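Regulatory protein SdiA (Escherichia coli, PDB 4LFU) activates transcription as a LuxR-type quorum-sensing receptor, raising expression of the ftsQAZ cell-division genes and, in response to extracellular autoinducer AI-1, of ydiV. Local coordinates at residues 193-196 with 197-201; 208-211 with 212-216. All blocks are in the same frame, centred on the assembly; numbering follows the deposited sequence.

Overall arrangement
Both contacts belong to the LuxR-type DNA-binding domain, remote from the antiparallel sheet of the autoinducer-binding domain; each centre lies about 34 Å from the centre of the chain. They come in series. Contact 1 runs from the loop after helix 182-192 into the start of helix 197-204, and contact 2 covers the first two turns of helix 208-222, the next helix in the chain. Their centres are about 11 Å apart, and S197 meets N212 where they touch, in a probable hydrogen bond of 2.5 Å from OG to OD1. This bond joins the starts of the two helices of the predicted helix-turn-helix.

Contact 1. Residues 193-196 with 197-201; sequences EGKT and SAEIA
T196 and E199 form a capping box at the start of helix 197-204, a clear case of side chains and backbone exchanging bonds where a helix begins. The extended side chain of E199 reaches back past the helix start, so that OE1 accepts from T196 N at 3.1 Å. This bond is almost straight, at 177°, and uses the anti lone pair of the oxygen. In return T196 OG1 takes a weak, long bond from E199 N, 3.4 Å. With chi1 of 62° the hydroxyl sits between the backbone N and the carbonyl carbon of T196, which turns it toward the helix end. On the buried side the packing is close: I200 N donates to T196 O at 2.9 Å, and I200 CG1 lies 3.6 Å from K195 CB. I200 is buried against W190 and I187 of helix 182-192 and V211 of helix 208-222. The outer side is looser. There the side chain of K195 crosses that of E199 at about a right angle, and K195 NZ stays 4.5 Å from E199 OE2, beyond a salt bridge. G194 ends helix 182-192 in a Schellman motif with positive phi. In the box the bond from T196 N to the carboxylate is the stronger half, the hydroxyl adding only a weak one, and the negative charge of E199 at this N-terminus probably interacts favourably with the helix dipole.

Contact 2. Residues 208-211 with 212-216; sequences ENTV and NFHQK
T210 and H214 lie side by side and point the same way at the start of helix 208-222, the second helix of the predicted helix-turn-helix and, as in other LuxR-type domains, probably the recognition helix. With OG1 beside the backbone N (chi1 -57°), the methyl CG2 of T210 is left anti to that N and runs alongside the imidazole, within 3.8 Å of both H214 CD2 and NE2. The hydroxyl takes another course and bonds to S207 OG. H214 and Q215 face helix 182-192, where Q215 NE2 bonds to T191 OG1, and V211, the residue after T210, packs on S197 and I200 of helix 197-204. Q215 CG lies 3.4 Å from V211 O. E208 O stands over the face of the N212 amide, 3.1 Å from CG, so ND2 is not directed at it for a hydrogen bond; N212 OD1 is taken by S197 OG. The backbone keeps the i to i+4 pattern throughout, N212 N donating to E208 O at 2.9 Å. At the outer edge a water links the two ends of this turn, donating to E208 OE1 at 3.2 Å and accepting from N212 ND2 at 3.1 Å.

Contact 1. Residues 193-196 with 197-201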
loop_
_atom_site.group_PDB
_atom_site.type_symbol
_atom_site.label_atom_id
_atom_site.label_comp_id
_atom_site.label_asym_id
_atom_site.label_seq_id
_atom_site.Cartn_x
_atom_site.Cartn_y
_atom_site.Cartn_z
ATOM N N GLU A 193 -0.249 16.368 -13.345
ATOM C CA GLU A 193 -1.640 16.685 -13.682
ATOM C C GLU A 193 -1.798 17.079 -15.138
ATOM O O GLU A 193 -2.915 17.328 -15.596
ATOM C CB GLU A 193 -2.200 17.813 -12.808
ATOM C CG GLU A 193 -2.567 17.411 -11.380
ATOM C CD GLU A 193 -3.653 16.343 -11.298
ATOM O OE1 GLU A 193 -4.416 16.100 -12.260
ATOM O OE2 GLU A 193 -3.740 15.710 -10.243
ATOM N N GLY A 194 -0.681 17.151 -15.856
ATOM C CA GLY A 194 -0.693 17.466 -17.279
ATOM C C GLY A 194 -0.463 18.925 -17.623
ATOM O O GLY A 194 -0.642 19.314 -18.779
ATOM N N LYS A 195 -0.029 19.732 -16.652
ATOM C CA LYS A 195 0.229 21.138 -16.938
ATOM C C LYS A 195 1.563 21.326 -17.641
ATOM O O LYS A 195 2.542 20.635 -17.342
ATOM C CB LYS A 195 0.140 22.002 -15.679
ATOM C CG LYS A 195 -1.171 21.894 -14.915
ATOM C CD LYS A 195 -2.358 22.429 -15.718
ATOM C CE LYS A 195 -3.654 22.353 -14.920
ATOM N NZ LYS A 195 -4.832 22.653 -15.799
ATOM N N THR A 196 1.576 22.247 -18.602
ATOM C CA THR A 196 2.802 22.708 -19.263
ATOM C C THR A 196 3.607 23.702 -18.362
ATOM O O THR A 196 3.088 24.225 -17.367
ATOM C CB THR A 196 2.452 23.367 -20.619
ATOM O OG1 THR A 196 1.621 24.515 -20.388
ATOM C CG2 THR A 196 1.702 22.387 -21.517
ATOM N N SER A 197 4.869 23.941 -18.703
ATOM C CA SER A 197 5.666 24.976 -18.037
ATOM C C SER A 197 4.963 26.334 -17.965
ATOM O O SER A 197 5.023 26.998 -16.928
ATOM C CB SER A 197 7.020 25.158 -18.719
ATOM O OG SER A 197 7.912 24.168 -18.251
ATOM N N ALA A 198 4.298 26.722 -19.060
ATOM C CA ALA A 198 3.574 28.003 -19.156
ATOM C C ALA A 198 2.382 28.087 -18.209
ATOM O O ALA A 198 2.159 29.120 -17.564
ATOM C CB ALA A 198 3.127 28.249 -20.587
ATOM N N GLU A 199 1.622 26.998 -18.139
ATOM C CA GLU A 199 0.469 26.902 -17.257
ATOM C C GLU A 199 0.877 26.881 -15.787
ATOM O O GLU A 199 0.229 27.508 -14.951
ATOM C CB GLU A 199 -0.361 25.665 -17.587
ATOM C CG GLU A 199 -1.224 25.808 -18.832
ATOM C CD GLU A 199 -1.845 24.471 -19.287
ATOM O OE1 GLU A 199 -1.127 23.445 -19.375
ATOM O OE2 GLU A 199 -3.066 24.457 -19.577
ATOM N N ILE A 200 1.943 26.148 -15.477
ATOM C CA ILE A 200 2.480 26.125 -14.122
ATOM C C ILE A 200 2.982 27.526 -13.696
ATOM O O ILE A 200 2.796 27.930 -12.555
ATOM C CB ILE A 200 3.576 25.010 -13.947
ATOM C CG1 ILE A 200 2.953 23.628 -14.232
ATOM C CG2 ILE A 200 4.182 25.034 -12.541
ATOM C CD1 ILE A 200 3.946 22.471 -14.360
ATOM N N ALA A 201 3.599 28.253 -14.627
ATOM C CA ALA A 201 4.073 29.622 -14.386
ATOM C C ALA A 201 2.914 30.553 -13.986
ATOM O O ALA A 201 3.044 31.339 -13.048
ATOM C CB ALA A 201 4.811 30.158 -15.614
#

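Contact 2. Residues 208-211 with 212-216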
loop_
_atom_site.group_PDB
_atom_site.type_symbol
_atom_site.label_atom_id
_atom_site.label_comp_id
_atom_site.label_asym_id
_atom_site.label_seq_id
_atom_site.Cartn_x
_atom_site.Cartn_y
_atom_site.Cartn_z
ATOM N N GLU A 208 8.490 30.998 -16.535
ATOM C CA GLU A 208 8.804 29.700 -17.110
ATOM C C GLU A 208 10.245 29.277 -16.812
ATOM O O GLU A 208 10.522 28.093 -16.612
ATOM C CB GLU A 208 8.555 29.708 -18.618
ATOM C CG GLU A 208 7.123 29.404 -18.988
ATOM C CD GLU A 208 6.847 29.589 -20.467
ATOM O OE1 GLU A 208 7.371 28.778 -21.266
ATOM O OE2 GLU A 208 6.092 30.537 -20.825
ATOM N N ASN A 209 11.147 30.258 -16.776
ATOM C CA ASN A 209 12.537 30.036 -16.393
ATOM C C ASN A 209 12.689 29.415 -15.032
ATOM O O ASN A 209 13.507 28.526 -14.855
ATOM C CB ASN A 209 13.309 31.346 -16.417
ATOM C CG ASN A 209 13.876 31.629 -17.760
ATOM O OD1 ASN A 209 14.882 31.030 -18.159
ATOM N ND2 ASN A 209 13.238 32.529 -18.493
ATOM N N THR A 210 11.908 29.912 -14.077
ATOM C CA THR A 210 11.882 29.385 -12.716
ATOM C C THR A 210 11.364 27.946 -12.686
ATOM O O THR A 210 11.986 27.082 -12.046
ATOM C CB THR A 210 11.016 30.274 -11.795
ATOM O OG1 THR A 210 11.527 31.615 -11.816
ATOM C CG2 THR A 210 11.006 29.750 -10.351
ATOM N N VAL A 211 10.237 27.705 -13.373
ATOM C CA VAL A 211 9.647 26.381 -13.473
ATOM C C VAL A 211 10.701 25.415 -14.012
ATOM O O VAL A 211 10.978 24.405 -13.384
ATOM C CB VAL A 211 8.340 26.345 -14.363
ATOM C CG1 VAL A 211 7.901 24.906 -14.598
ATOM C CG2 VAL A 211 7.189 27.140 -13.712
ATOM N N ASN A 212 11.301 25.762 -15.150
ATOM C CA ASN A 212 12.284 24.924 -15.833
ATOM C C ASN A 212 13.571 24.765 -15.045
ATOM O O ASN A 212 14.231 23.726 -15.149
ATOM C CB ASN A 212 12.564 25.429 -17.266
ATOM C CG ASN A 212 11.286 25.507 -18.122
ATOM O OD1 ASN A 212 10.359 24.699 -17.957
ATOM N ND2 ASN A 212 11.221 26.496 -19.014
ATOM N N PHE A 213 13.929 25.794 -14.280
ATOM C CA PHE A 213 15.017 25.715 -13.324
ATOM C C PHE A 213 14.785 24.551 -12.369
ATOM O O PHE A 213 15.622 23.678 -12.254
ATOM C CB PHE A 213 15.115 27.035 -12.536
ATOM C CG PHE A 213 16.249 27.092 -11.521
ATOM C CD1 PHE A 213 17.553 26.684 -11.858
ATOM C CD2 PHE A 213 16.019 27.599 -10.240
ATOM C CE1 PHE A 213 18.593 26.760 -10.925
ATOM C CE2 PHE A 213 17.066 27.683 -9.296
ATOM C CZ PHE A 213 18.349 27.273 -9.651
ATOM N N HIS A 214 13.652 24.555 -11.687
ATOM C CA HIS A 214 13.293 23.475 -10.756
ATOM C C HIS A 214 13.225 22.073 -11.397
ATOM O O HIS A 214 13.715 21.112 -10.806
ATOM C CB HIS A 214 11.993 23.813 -10.008
ATOM C CG HIS A 214 12.128 24.990 -9.092
ATOM N ND1 HIS A 214 12.928 24.971 -7.968
ATOM C CD2 HIS A 214 11.586 26.229 -9.145
ATOM C CE1 HIS A 214 12.850 26.135 -7.353
ATOM N NE2 HIS A 214 12.040 26.914 -8.046
ATOM N N GLN A 215 12.633 21.988 -12.594
ATOM C CA GLN A 215 12.558 20.750 -13.376
ATOM C C GLN A 215 13.938 20.154 -13.595
ATOM O O GLN A 215 14.153 18.974 -13.342
ATOM C CB GLN A 215 11.879 20.954 -14.748
ATOM C CG GLN A 215 10.415 21.383 -14.743
ATOM C CD GLN A 215 9.440 20.308 -14.285
ATOM O OE1 GLN A 215 9.822 19.284 -13.704
ATOM N NE2 GLN A 215 8.151 20.567 -14.508
ATOM N N LYS A 216 14.847 21.000 -14.062
ATOM C CA LYS A 216 16.256 20.684 -14.271
ATOM C C LYS A 216 16.997 20.176 -13.056
ATOM O O LYS A 216 17.769 19.228 -13.176
ATOM C CB LYS A 216 16.985 21.906 -14.827
ATOM C CG LYS A 216 17.259 21.830 -16.325
ATOM C CD LYS A 216 16.001 21.452 -17.136
ATOM C CE LYS A 216 16.313 20.435 -18.228
ATOM N NZ LYS A 216 15.052 19.971 -18.913
HETATM O O HOH W 1 9.156 26.104 -21.273
#